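Long-range contacts in 6-phosphogluconate dehydrogenase (PDB 5U5G), which probably catalyses the NADP(H)-dependent reduction of (2-oxopropyl)phosphonate, a late step in fosfomycin biosynthesis: residues A[99-104]-A[169-174]; A[229-234]-A[276-281]; A[19-24]-A[153-158]; A[60-65]-A[91-96]. One frame throughout, in Å; residues are numbered along the deposited sequence.

Interaction 1: A[99-104]-A[169-174]; sequences IAPETA and AQRLKI. With 7VD ((2-oxopropyl)phosphonic acid), chain F.
P101 and Q170 bring the two backbones closest, with CA atoms 5.3 Å apart, where the first turn of helix 101-113 meets the start of the long helix 168-196. A100 is the N-cap residue of the shorter helix, and the contact joins the nucleotide-binding Rossmann domain to the helix that leads into the all-helical C-terminal part. Q170 reaches across to the chain just ahead of the cap. Its side chain folds back at CG (chi2 -64°), which lays the amide beside I99, and the backbone N of I99 gives a hydrogen bond to OE1 of Q170 (3.1 Å). The donor stands well above the carbonyl plane of the amide and not on a lone pair. At the other end of the amide NE2 is bonded to the carbonyl of S97, which fixes the flip of the group, while CG1 of I99 lies 3.6 Å from NE2 of Q170.

P101 is the apolar wedge between the helices. Its CG rests 3.7 Å from CG of R171, and CD on the rim of the P101 ring meets CD1 at the end of I174, also at 3.7 Å. CB of P101 sits over one face of the R171 guanidinium, toward the rim; the charged end is paired with E105 on the next turn of helix 101-113. From a different side of helix 168-196 K173 heads for the active-site ligand: NZ of K173 is bonded to the carbonyl of V123 and to N177, and donates to ketone oxygen O7 of (2-oxopropyl)phosphonic acid at 2.7 Å.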
# COMPACT_ATOMS: atom_id res chain seq x y z
N ILE A 99 12.24 -18.66 -2.32
CA ILE A 99 13.63 -19.11 -2.31
C ILE A 99 14.40 -18.27 -3.32
O ILE A 99 13.81 -17.58 -4.16
CB ILE A 99 13.77 -20.61 -2.67
CG1 ILE A 99 13.24 -20.85 -4.09
CG2 ILE A 99 13.05 -21.51 -1.67
CD1 ILE A 99 13.50 -22.28 -4.57
N ALA A 100 15.73 -18.34 -3.23
CA ALA A 100 16.60 -17.59 -4.13
C ALA A 100 16.34 -18.00 -5.58
O ALA A 100 16.14 -19.18 -5.87
CB ALA A 100 18.06 -17.84 -3.76
N PRO A 101 16.31 -17.03 -6.51
CA PRO A 101 16.05 -17.37 -7.92
C PRO A 101 17.05 -18.37 -8.50
O PRO A 101 16.64 -19.26 -9.25
CB PRO A 101 16.14 -16.00 -8.62
CG PRO A 101 15.74 -15.00 -7.54
CD PRO A 101 16.36 -15.58 -6.27
N GLU A 102 18.33 -18.28 -8.14
CA GLU A 102 19.30 -19.25 -8.63
C GLU A 102 19.04 -20.66 -8.08
O GLU A 102 19.26 -21.65 -8.79
CB GLU A 102 20.74 -18.79 -8.32
CG GLU A 102 21.10 -18.65 -6.83
CD GLU A 102 20.84 -17.24 -6.26
OE1 GLU A 102 20.11 -16.43 -6.90
OE2 GLU A 102 21.38 -16.94 -5.16
N THR A 103 18.56 -20.78 -6.83
CA THR A 103 18.14 -22.09 -6.34
C THR A 103 17.00 -22.64 -7.18
O THR A 103 17.01 -23.82 -7.58
CB THR A 103 17.72 -22.02 -4.87
OG1 THR A 103 18.74 -21.36 -4.10
CG2 THR A 103 17.47 -23.43 -4.28
N ALA A 104 15.99 -21.80 -7.46
CA ALA A 104 14.88 -22.23 -8.30
C ALA A 104 15.35 -22.64 -9.69
O ALA A 104 14.90 -23.65 -10.24
CB ALA A 104 13.83 -21.13 -8.40
N ALA A 169 9.71 -15.91 -11.36
CA ALA A 169 8.69 -15.79 -10.32
C ALA A 169 9.32 -15.42 -8.98
O ALA A 169 8.79 -14.57 -8.26
CB ALA A 169 7.90 -17.10 -10.20
N GLN A 170 10.46 -16.03 -8.64
CA GLN A 170 11.09 -15.69 -7.36
C GLN A 170 11.62 -14.26 -7.38
O GLN A 170 11.55 -13.56 -6.37
CB GLN A 170 12.21 -16.67 -7.00
CG GLN A 170 11.74 -18.09 -6.67
CD GLN A 170 10.86 -18.17 -5.42
OE1 GLN A 170 10.79 -17.23 -4.63
NE2 GLN A 170 10.20 -19.29 -5.25
N ARG A 171 12.16 -13.82 -8.52
CA ARG A 171 12.62 -12.44 -8.63
C ARG A 171 11.50 -11.47 -8.31
O ARG A 171 11.68 -10.53 -7.52
CB ARG A 171 13.18 -12.18 -10.03
CG ARG A 171 14.47 -12.92 -10.31
CD ARG A 171 15.01 -12.73 -11.73
NE ARG A 171 16.25 -13.49 -11.85
CZ ARG A 171 16.39 -14.65 -12.49
NH1 ARG A 171 15.37 -15.20 -13.14
NH2 ARG A 171 17.57 -15.25 -12.51
N LEU A 172 10.32 -11.71 -8.89
CA LEU A 172 9.17 -10.83 -8.68
C LEU A 172 8.64 -10.91 -7.24
O LEU A 172 8.26 -9.89 -6.65
CB LEU A 172 8.08 -11.19 -9.68
CG LEU A 172 8.43 -10.79 -11.11
CD1 LEU A 172 7.61 -11.59 -12.11
CD2 LEU A 172 8.21 -9.29 -11.28
N LYS A 173 8.59 -12.12 -6.68
CA LYS A 173 8.10 -12.30 -5.32
C LYS A 173 8.98 -11.55 -4.32
O LYS A 173 8.46 -10.86 -3.43
CB LYS A 173 8.04 -13.80 -4.98
CG LYS A 173 7.86 -14.11 -3.47
CD LYS A 173 6.43 -13.76 -2.98
CE LYS A 173 6.27 -14.09 -1.46
NZ LYS A 173 5.03 -13.46 -0.88
N ILE A 174 10.30 -11.65 -4.47
CA ILE A 174 11.23 -11.02 -3.53
C ILE A 174 11.08 -9.50 -3.57
O ILE A 174 11.09 -8.82 -2.53
CB ILE A 174 12.67 -11.46 -3.85
CG1 ILE A 174 12.86 -12.96 -3.57
CG2 ILE A 174 13.69 -10.64 -3.06
CD1 ILE A 174 14.12 -13.54 -4.21
P1 7VD F . 2.51 -12.32 1.97
C1 7VD F . 3.62 -12.92 3.27
O2 7VD F . 3.20 -11.96 0.68
O3 7VD F . 1.39 -13.30 1.70
O4 7VD F . 1.97 -11.09 2.65
C6 7VD F . 5.04 -13.23 2.86
O7 7VD F . 5.29 -13.71 1.75
C8 7VD F . 6.10 -12.90 3.88

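Interaction 2: A[229-234]-A[276-281]; sequences GASSNV and ESDQCQ. With NAP (NADP nicotinamide-adenine-dinucleotide phosphate), chain E.
S232 faces D278 and Q279 where two loops of the helical C-terminal domain meet, and an ST turn at S231 lies opposite an Asx turn at D278. The carboxylate of D278 is turned so that each oxygen meets a different atom of S232. OD2 of D278 takes the backbone N of S232 at 2.7 Å, and OD1 of D278 takes the hydroxyl OG of S232, likewise at 2.7 Å; both donors come from the syn side, about 20° out of the carboxylate plane. OD1 is used twice, because its anti lone pair accepts the backbone N of C280 and closes the Asx turn. These three protein donors fix the rotation of the carboxylate, and a water bonded to OG of S231 also donates to OD2 of D278.

While donating to D278, OG of S232 also accepts from NE2 of Q279 (3.0 Å), lying nearly in the plane of that amide. Q279 can present it because its CG sits between the backbone N and the carbonyl carbon (chi1 54°) and the chain then runs out straight, crossing V234 at a slant with CD 3.4 Å from CB of V234. OE1 of Q279 is bonded to R239, a residue of the substrate pocket. Backbone N of Q279 donates to the carbonyl O of V234 at 2.9 Å, a fourth hydrogen bond across the contact, this one between backbones.

Within the first loop, OG of S231 accepts from the backbone N of N233, completing the ST turn. The carbonyl O of N233 accepts from the nicotinamide carboxamide nitrogen N7N of NADP at 3.0 Å.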
# COMPACT_ATOMS: atom_id res chain seq x y z
N GLY A 229 -2.88 -7.35 18.95
CA GLY A 229 -1.73 -8.19 18.71
C GLY A 229 -2.01 -9.62 18.24
O GLY A 229 -1.12 -10.46 18.37
N ALA A 230 -3.19 -9.90 17.71
CA ALA A 230 -3.43 -11.20 17.09
C ALA A 230 -2.44 -11.40 15.95
O ALA A 230 -2.12 -10.47 15.20
CB ALA A 230 -4.86 -11.29 16.57
N SER A 231 -1.95 -12.64 15.81
CA SER A 231 -0.85 -12.93 14.91
C SER A 231 -1.20 -12.56 13.47
O SER A 231 -2.32 -12.80 13.00
CB SER A 231 -0.49 -14.42 14.99
OG SER A 231 0.55 -14.73 14.09
N SER A 232 -0.25 -11.96 12.76
CA SER A 232 -0.38 -11.80 11.32
C SER A 232 0.09 -13.04 10.58
O SER A 232 -0.01 -13.08 9.34
CB SER A 232 0.38 -10.56 10.83
OG SER A 232 1.78 -10.70 10.94
N ASN A 233 0.60 -14.03 11.32
CA ASN A 233 1.04 -15.33 10.79
C ASN A 233 2.21 -15.20 9.81
O ASN A 233 2.41 -16.05 8.94
CB ASN A 233 -0.12 -16.08 10.14
CG ASN A 233 -1.01 -16.75 11.17
OD1 ASN A 233 -2.21 -16.47 11.26
ND2 ASN A 233 -0.43 -17.64 11.95
N VAL A 234 3.00 -14.14 9.96
CA VAL A 234 4.30 -14.04 9.33
C VAL A 234 5.32 -13.79 10.44
O VAL A 234 5.30 -12.73 11.08
CB VAL A 234 4.37 -12.94 8.27
CG1 VAL A 234 5.73 -12.99 7.58
CG2 VAL A 234 3.24 -13.10 7.25
N GLU A 276 10.52 -16.40 15.87
CA GLU A 276 9.13 -16.81 15.75
C GLU A 276 8.13 -15.73 16.15
O GLU A 276 6.93 -15.97 16.05
CB GLU A 276 8.85 -18.07 16.59
CG GLU A 276 9.39 -19.37 15.97
CD GLU A 276 9.01 -19.54 14.49
OE1 GLU A 276 7.85 -19.24 14.09
OE2 GLU A 276 9.88 -19.97 13.71
N SER A 277 8.60 -14.56 16.59
CA SER A 277 7.72 -13.44 16.90
C SER A 277 7.21 -12.76 15.62
O SER A 277 7.79 -12.88 14.53
CB SER A 277 8.43 -12.42 17.78
OG SER A 277 8.74 -12.98 19.03
N ASP A 278 6.10 -12.03 15.78
CA ASP A 278 5.38 -11.49 14.63
C ASP A 278 6.18 -10.38 13.95
O ASP A 278 6.85 -9.57 14.61
CB ASP A 278 4.01 -10.95 15.09
CG ASP A 278 3.00 -10.90 13.96
OD1 ASP A 278 2.99 -9.90 13.18
OD2 ASP A 278 2.20 -11.86 13.86
N GLN A 279 6.10 -10.35 12.61
CA GLN A 279 6.67 -9.24 11.85
C GLN A 279 6.21 -7.88 12.39
O GLN A 279 6.98 -6.92 12.36
CB GLN A 279 6.28 -9.37 10.36
CG GLN A 279 4.77 -9.50 10.14
CD GLN A 279 4.37 -9.58 8.68
OE1 GLN A 279 5.21 -9.46 7.78
NE2 GLN A 279 3.08 -9.79 8.43
N CYS A 280 4.99 -7.80 12.89
CA CYS A 280 4.46 -6.54 13.41
C CYS A 280 5.02 -6.16 14.77
O CYS A 280 4.59 -5.15 15.32
CB CYS A 280 2.93 -6.60 13.49
SG CYS A 280 2.12 -6.79 11.90
N GLN A 281 5.96 -6.93 15.33
CA GLN A 281 6.57 -6.53 16.60
C GLN A 281 7.48 -5.31 16.47
O GLN A 281 7.98 -4.82 17.49
CB GLN A 281 7.34 -7.72 17.19
CG GLN A 281 6.47 -8.58 18.11
CD GLN A 281 5.98 -7.79 19.33
OE1 GLN A 281 6.78 -7.44 20.19
NE2 GLN A 281 4.69 -7.50 19.39
PA NAP E . 6.82 -21.54 9.05
O1A NAP E . 8.02 -21.10 9.79
O2A NAP E . 5.44 -21.33 9.62
O5B NAP E . 6.96 -23.14 8.64
C5B NAP E . 8.23 -23.31 8.04
C4B NAP E . 8.21 -24.70 7.37
O4B NAP E . 9.50 -25.04 6.85
C3B NAP E . 7.79 -25.78 8.43
O3B NAP E . 7.08 -26.79 7.78
C2B NAP E . 9.17 -26.34 8.84
O2B NAP E . 9.17 -27.62 9.25
C1B NAP E . 9.86 -26.28 7.42
N9A NAP E . 11.30 -26.35 7.60
C8A NAP E . 12.20 -25.33 7.95
N7A NAP E . 13.48 -25.78 8.07
C5A NAP E . 13.38 -27.15 7.79
C6A NAP E . 14.34 -28.18 7.75
N6A NAP E . 15.66 -27.92 8.00
N1A NAP E . 13.99 -29.46 7.46
C2A NAP E . 12.66 -29.67 7.21
N3A NAP E . 11.64 -28.80 7.20
C4A NAP E . 12.03 -27.52 7.50
O3 NAP E . 7.04 -20.64 7.69
PN NAP E . 5.69 -20.24 6.93
O1N NAP E . 4.79 -21.39 6.68
O2N NAP E . 5.20 -18.85 7.27
O5D NAP E . 6.32 -19.91 5.33
C5D NAP E . 6.56 -21.04 4.63
C4D NAP E . 6.89 -20.61 3.21
O4D NAP E . 5.79 -19.85 2.65
C3D NAP E . 8.14 -19.63 3.25
O3D NAP E . 8.93 -19.88 2.12
C2D NAP E . 7.51 -18.26 3.18
O2D NAP E . 8.32 -17.30 2.55
C1D NAP E . 6.28 -18.58 2.26
N1N NAP E . 5.22 -17.62 2.45
C2N NAP E . 4.64 -17.38 3.72
C3N NAP E . 3.57 -16.51 3.81
C7N NAP E . 2.93 -16.26 5.11
O7N NAP E . 1.95 -15.53 5.23
N7N NAP E . 3.40 -16.91 6.24
C4N NAP E . 2.98 -15.84 2.60
C5N NAP E . 3.67 -16.15 1.35
C6N NAP E . 4.72 -16.97 1.31
P2B NAP E . 8.79 -27.86 11.04
O1X NAP E . 7.32 -27.62 10.99
O2X NAP E . 9.25 -29.30 11.27
O3X NAP E . 9.66 -26.77 11.62
O HOH W 1 2.90 -13.79 15.33

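Interaction 3: A[19-24]-A[153-158]; sequences RRLLAS and LEVFCA
The R20 guanidinium and the F156 ring flank the meeting of the two helix ends, their planes 80° apart. At the guanidinium edge, in its plane, lies the carbonyl O of V155: NE of R20 donates to it at 3.2 Å in a fairly straight bond (160° at the hydrogen). NH2 of R20 reaches the same oxygen through a water that accepts from the arginine and donates to V155, so the carbonyl near the end of helix 143-156 is gripped twice. NH1 has its own partner in the carbonyl of L131. The phenyl ring of F156 carries the carbonyl O of L153 over one face, toward the rim, and meets CD2 of L21 at its edge, 3.9 Å from CD2 of F156.

With CG opposite the backbone N (chi1 -172°), CG of R20 lies 3.7 Å from CB of F156, and the bend at chi2 then carries NE to the V155 carbonyl; the charged side chain therefore contributes an apolar shoulder as well as its donors. Beside it, L21 and V155 cross at about a right angle, with CD2 of L21 4.1 Å from CG1 of V155. CG1 of V155 also touches S24, whose OG lies 3.5 Å from it and donates back to the carbonyl O of L21.

M26 packs on both L21 and V155, and L135 of the neighbouring strand backs F156. The whole joins the C-terminal ends of helices 12-23 and 143-156 in one layer of the Rossmann-type cofactor domain; helix 12-23 is the one that follows the glycine-rich turn expected of this fold.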
# COMPACT_ATOMS: atom_id res chain seq x y z
N ARG A 19 -5.59 -26.98 4.32
CA ARG A 19 -6.99 -26.91 4.72
C ARG A 19 -7.88 -26.54 3.54
O ARG A 19 -8.97 -27.12 3.37
CB ARG A 19 -7.18 -25.92 5.86
CG ARG A 19 -7.09 -26.56 7.23
CD ARG A 19 -6.20 -25.76 8.14
NE ARG A 19 -6.93 -24.69 8.81
CZ ARG A 19 -6.34 -23.62 9.35
NH1 ARG A 19 -5.02 -23.49 9.26
NH2 ARG A 19 -7.07 -22.68 9.94
N ARG A 20 -7.44 -25.60 2.71
CA ARG A 20 -8.22 -25.23 1.53
C ARG A 20 -8.36 -26.39 0.56
O ARG A 20 -9.44 -26.63 0.01
CB ARG A 20 -7.58 -24.01 0.86
CG ARG A 20 -8.40 -23.42 -0.26
CD ARG A 20 -9.60 -22.67 0.27
NE ARG A 20 -10.47 -22.23 -0.81
CZ ARG A 20 -11.54 -21.46 -0.66
NH1 ARG A 20 -11.89 -21.03 0.55
NH2 ARG A 20 -12.26 -21.12 -1.71
N LEU A 21 -7.27 -27.14 0.33
CA LEU A 21 -7.36 -28.29 -0.56
C LEU A 21 -8.31 -29.34 -0.01
O LEU A 21 -9.14 -29.89 -0.74
CB LEU A 21 -5.97 -28.89 -0.79
CG LEU A 21 -4.92 -28.02 -1.47
CD1 LEU A 21 -3.56 -28.68 -1.33
CD2 LEU A 21 -5.27 -27.83 -2.96
N LEU A 22 -8.20 -29.65 1.30
CA LEU A 22 -9.14 -30.58 1.91
C LEU A 22 -10.58 -30.08 1.77
O LEU A 22 -11.49 -30.87 1.54
CB LEU A 22 -8.80 -30.79 3.39
CG LEU A 22 -7.55 -31.58 3.80
CD1 LEU A 22 -7.32 -31.44 5.29
CD2 LEU A 22 -7.66 -33.04 3.41
N ALA A 23 -10.78 -28.76 1.88
CA ALA A 23 -12.13 -28.21 1.83
C ALA A 23 -12.78 -28.40 0.46
O ALA A 23 -14.01 -28.46 0.36
CB ALA A 23 -12.12 -26.73 2.22
N SER A 24 -11.98 -28.51 -0.60
CA SER A 24 -12.51 -28.81 -1.93
C SER A 24 -12.61 -30.31 -2.17
O SER A 24 -12.95 -30.72 -3.29
CB SER A 24 -11.63 -28.17 -3.02
OG SER A 24 -10.53 -29.02 -3.35
N LEU A 153 -4.12 -24.98 -8.61
CA LEU A 153 -3.89 -23.66 -8.04
C LEU A 153 -5.20 -22.90 -7.89
O LEU A 153 -5.36 -22.12 -6.94
CB LEU A 153 -2.92 -22.85 -8.91
CG LEU A 153 -1.57 -23.48 -9.20
CD1 LEU A 153 -0.76 -22.62 -10.14
CD2 LEU A 153 -0.81 -23.74 -7.90
N GLU A 154 -6.13 -23.11 -8.82
CA GLU A 154 -7.43 -22.46 -8.78
C GLU A 154 -8.16 -22.74 -7.47
O GLU A 154 -8.96 -21.92 -7.02
CB GLU A 154 -8.28 -22.95 -9.97
CG GLU A 154 -9.64 -22.29 -10.08
CD GLU A 154 -9.55 -20.77 -10.23
OE1 GLU A 154 -10.30 -20.06 -9.55
OE2 GLU A 154 -8.73 -20.32 -11.06
N VAL A 155 -7.89 -23.88 -6.84
CA VAL A 155 -8.56 -24.20 -5.59
C VAL A 155 -8.21 -23.18 -4.50
O VAL A 155 -9.05 -22.86 -3.66
CB VAL A 155 -8.21 -25.63 -5.15
CG1 VAL A 155 -8.83 -25.94 -3.79
CG2 VAL A 155 -8.68 -26.62 -6.20
N PHE A 156 -6.98 -22.65 -4.50
CA PHE A 156 -6.59 -21.75 -3.43
C PHE A 156 -6.05 -20.40 -3.91
O PHE A 156 -5.60 -19.60 -3.08
CB PHE A 156 -5.57 -22.42 -2.48
CG PHE A 156 -4.29 -22.88 -3.14
CD1 PHE A 156 -3.19 -22.04 -3.23
CD2 PHE A 156 -4.17 -24.19 -3.62
CE1 PHE A 156 -2.00 -22.48 -3.82
CE2 PHE A 156 -2.99 -24.63 -4.21
CZ PHE A 156 -1.91 -23.77 -4.32
N CYS A 157 -6.11 -20.12 -5.21
CA CYS A 157 -5.62 -18.85 -5.76
C CYS A 157 -6.71 -18.13 -6.54
O CYS A 157 -7.50 -18.76 -7.25
CB CYS A 157 -4.41 -19.05 -6.70
SG CYS A 157 -2.96 -19.87 -5.99
N ALA A 158 -6.72 -16.80 -6.44
CA ALA A 158 -7.58 -15.97 -7.28
C ALA A 158 -6.83 -15.47 -8.51
O ALA A 158 -7.34 -15.56 -9.63
CB ALA A 158 -8.13 -14.78 -6.48
O HOH W 2 -12.06 -23.00 -3.91

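Interaction 4: A[60-65]-A[91-96]; sequences RVLFVC and DIVVDL. With NAP (NADP nicotinamide-adenine-dinucleotide phosphate), chain E.
F63 and V94, neighbours on two parallel strands of the Rossmann fold, lie side by side on one face of the sheet, pointing the same way. CB and CG1 of V94 fill the hollow beside the F63 ring, with CB of V94 3.6 Å from CD1 of F63; two residues on, CD1 of L96 fits against the same ring atom at 3.9 Å. V61 and I92 continue this face, and I149 of helix 143-156 presses on V61, I92 and V94.

On the reverse face stand L62, V64, V93 and D95. Here the CG2 bump of V64 fits against CG1 of V93 (3.7 Å), while L83 and Y76 cover the ridge. The carboxylate of D95 leans toward V64, but its oxygens are bonded by S97, Y76 and Y118, which satisfies a buried acid.

Five backbone hydrogen bonds hold the strands in register, from I92 N to R60 O at one end to L96 N to V64 O at the other. Past the last of them, SG of C65 reaches ribose oxygen O4D of NADP at 3.5 Å. At the opposite end R60 grips D91 side-on: NE of R60 bonds OD1 of D91 (2.8 Å) and NH2 of R60 bonds OD2 of D91 (2.9 Å), the two planes 35° apart. E88 shares the arginine as a second acid; the two acids, with the carbonyl of T56 on NH2, balance the charge and probably fix the guanidinium's orientation at the strand ends.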
# COMPACT_ATOMS: atom_id res chain seq x y z
N ARG A 60 1.51 -38.17 -7.62
CA ARG A 60 2.30 -37.80 -8.78
C ARG A 60 2.45 -36.28 -8.91
O ARG A 60 3.25 -35.83 -9.73
CB ARG A 60 1.67 -38.38 -10.06
CG ARG A 60 1.31 -39.87 -9.95
CD ARG A 60 2.43 -40.82 -10.41
NE ARG A 60 3.73 -40.58 -9.78
CZ ARG A 60 4.07 -41.00 -8.57
NH1 ARG A 60 3.21 -41.70 -7.83
NH2 ARG A 60 5.29 -40.74 -8.10
N VAL A 61 1.68 -35.51 -8.14
CA VAL A 61 1.85 -34.07 -8.00
C VAL A 61 2.01 -33.76 -6.52
O VAL A 61 1.21 -34.24 -5.70
CB VAL A 61 0.66 -33.27 -8.57
CG1 VAL A 61 0.94 -31.77 -8.43
CG2 VAL A 61 0.41 -33.63 -10.02
N LEU A 62 3.05 -33.00 -6.18
CA LEU A 62 3.34 -32.62 -4.79
C LEU A 62 3.50 -31.11 -4.68
O LEU A 62 4.03 -30.46 -5.59
CB LEU A 62 4.63 -33.27 -4.26
CG LEU A 62 4.98 -34.73 -4.53
CD1 LEU A 62 6.28 -35.04 -3.86
CD2 LEU A 62 3.89 -35.63 -4.00
N PHE A 63 3.05 -30.56 -3.56
CA PHE A 63 3.34 -29.18 -3.19
C PHE A 63 4.41 -29.15 -2.11
O PHE A 63 4.48 -30.05 -1.26
CB PHE A 63 2.09 -28.45 -2.68
CG PHE A 63 1.01 -28.28 -3.71
CD1 PHE A 63 1.00 -27.18 -4.56
CD2 PHE A 63 -0.03 -29.21 -3.80
CE1 PHE A 63 -0.01 -27.01 -5.50
CE2 PHE A 63 -1.03 -29.06 -4.75
CZ PHE A 63 -1.02 -27.95 -5.60
N VAL A 64 5.24 -28.11 -2.15
CA VAL A 64 6.28 -27.86 -1.15
C VAL A 64 6.06 -26.45 -0.61
O VAL A 64 5.93 -25.50 -1.40
CB VAL A 64 7.70 -27.99 -1.74
CG1 VAL A 64 8.77 -27.66 -0.69
CG2 VAL A 64 7.91 -29.38 -2.32
N CYS A 65 6.04 -26.31 0.72
CA CYS A 65 5.87 -24.98 1.32
C CYS A 65 6.68 -24.94 2.62
O CYS A 65 6.17 -25.14 3.72
CB CYS A 65 4.40 -24.64 1.57
SG CYS A 65 4.19 -22.92 2.01
N ASP A 91 6.32 -36.72 -13.11
CA ASP A 91 5.89 -36.10 -11.86
C ASP A 91 6.05 -34.58 -11.93
O ASP A 91 6.87 -34.05 -12.69
CB ASP A 91 6.70 -36.65 -10.68
CG ASP A 91 6.27 -38.06 -10.27
OD1 ASP A 91 5.32 -38.60 -10.88
OD2 ASP A 91 6.86 -38.62 -9.33
N ILE A 92 5.25 -33.89 -11.12
CA ILE A 92 5.30 -32.43 -11.02
C ILE A 92 5.39 -32.05 -9.55
O ILE A 92 4.62 -32.56 -8.72
CB ILE A 92 4.07 -31.78 -11.68
CG1 ILE A 92 3.98 -32.16 -13.16
CG2 ILE A 92 4.11 -30.25 -11.51
CD1 ILE A 92 2.65 -31.82 -13.81
N VAL A 93 6.34 -31.16 -9.21
CA VAL A 93 6.41 -30.56 -7.88
C VAL A 93 6.13 -29.07 -8.02
O VAL A 93 6.76 -28.37 -8.83
CB VAL A 93 7.76 -30.82 -7.20
CG1 VAL A 93 7.92 -29.94 -5.97
CG2 VAL A 93 7.88 -32.29 -6.80
N VAL A 94 5.17 -28.58 -7.24
CA VAL A 94 4.78 -27.18 -7.23
C VAL A 94 5.35 -26.59 -5.94
O VAL A 94 4.86 -26.87 -4.85
CB VAL A 94 3.26 -27.01 -7.31
CG1 VAL A 94 2.85 -25.54 -7.20
CG2 VAL A 94 2.74 -27.65 -8.60
N ASP A 95 6.42 -25.80 -6.05
CA ASP A 95 7.12 -25.29 -4.87
C ASP A 95 6.56 -23.91 -4.56
O ASP A 95 6.77 -22.95 -5.32
CB ASP A 95 8.63 -25.25 -5.09
CG ASP A 95 9.43 -25.04 -3.79
OD1 ASP A 95 8.90 -24.43 -2.84
OD2 ASP A 95 10.61 -25.48 -3.73
N LEU A 96 5.84 -23.81 -3.45
CA LEU A 96 5.20 -22.57 -3.02
C LEU A 96 6.07 -21.73 -2.11
O LEU A 96 5.60 -20.71 -1.60
CB LEU A 96 3.89 -22.89 -2.30
CG LEU A 96 2.93 -23.83 -3.02
CD1 LEU A 96 2.00 -24.44 -2.00
CD2 LEU A 96 2.15 -23.07 -4.09
PA NAP E . 6.82 -21.54 9.05
O1A NAP E . 8.02 -21.10 9.79
O2A NAP E . 5.44 -21.33 9.62
O5B NAP E . 6.96 -23.14 8.64
C5B NAP E . 8.23 -23.31 8.04
C4B NAP E . 8.21 -24.70 7.37
O4B NAP E . 9.50 -25.04 6.85
C3B NAP E . 7.79 -25.78 8.43
O3B NAP E . 7.08 -26.79 7.78
C2B NAP E . 9.17 -26.34 8.84
O2B NAP E . 9.17 -27.62 9.25
C1B NAP E . 9.86 -26.28 7.42
N9A NAP E . 11.30 -26.35 7.60
C8A NAP E . 12.20 -25.33 7.95
N7A NAP E . 13.48 -25.78 8.07
C5A NAP E . 13.38 -27.15 7.79
C6A NAP E . 14.34 -28.18 7.75
N6A NAP E . 15.66 -27.92 8.00
N1A NAP E . 13.99 -29.46 7.46
C2A NAP E . 12.66 -29.67 7.21
N3A NAP E . 11.64 -28.80 7.20
C4A NAP E . 12.03 -27.52 7.50
O3 NAP E . 7.04 -20.64 7.69
PN NAP E . 5.69 -20.24 6.93
O1N NAP E . 4.79 -21.39 6.68
O2N NAP E . 5.20 -18.85 7.27
O5D NAP E . 6.32 -19.91 5.33
C5D NAP E . 6.56 -21.04 4.63
C4D NAP E . 6.89 -20.61 3.21
O4D NAP E . 5.79 -19.85 2.65
C3D NAP E . 8.14 -19.63 3.25
O3D NAP E . 8.93 -19.88 2.12
C2D NAP E . 7.51 -18.26 3.18
O2D NAP E . 8.32 -17.30 2.55
C1D NAP E . 6.28 -18.58 2.26
N1N NAP E . 5.22 -17.62 2.45
C2N NAP E . 4.64 -17.38 3.72
C3N NAP E . 3.57 -16.51 3.81
C7N NAP E . 2.93 -16.26 5.11
O7N NAP E . 1.95 -15.53 5.23
N7N NAP E . 3.40 -16.91 6.24
C4N NAP E . 2.98 -15.84 2.60
C5N NAP E . 3.67 -16.15 1.35
C6N NAP E . 4.72 -16.97 1.31
P2B NAP E . 8.79 -27.86 11.04
O1X NAP E . 7.32 -27.62 10.99
O2X NAP E . 9.25 -29.30 11.27
O3X NAP E . 9.66 -26.77 11.62

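From the N terminus, helix 12-23 supplies the first half of interaction 3, which closes only at residues 153-158. Within that long span, interaction 4 opens and closes, pairing strands 61-64 and 92-95 through a connection that holds helices 69-77 and 83-86. Interaction 1 starts just after it, at 99-104, and ends at 169-174, so it crosses interaction 3. Interaction 2 follows separately, closing a helical span between 229-234 and 276-281. Interactions 3 and 4 touch, F156 and L153 packing on F63, V94 and L96, and so join helix layer to sheet. Interaction 1 ties this domain to helix 168-196; interactions 2 and 4, whose centres are 27 Å apart, both reach NADP.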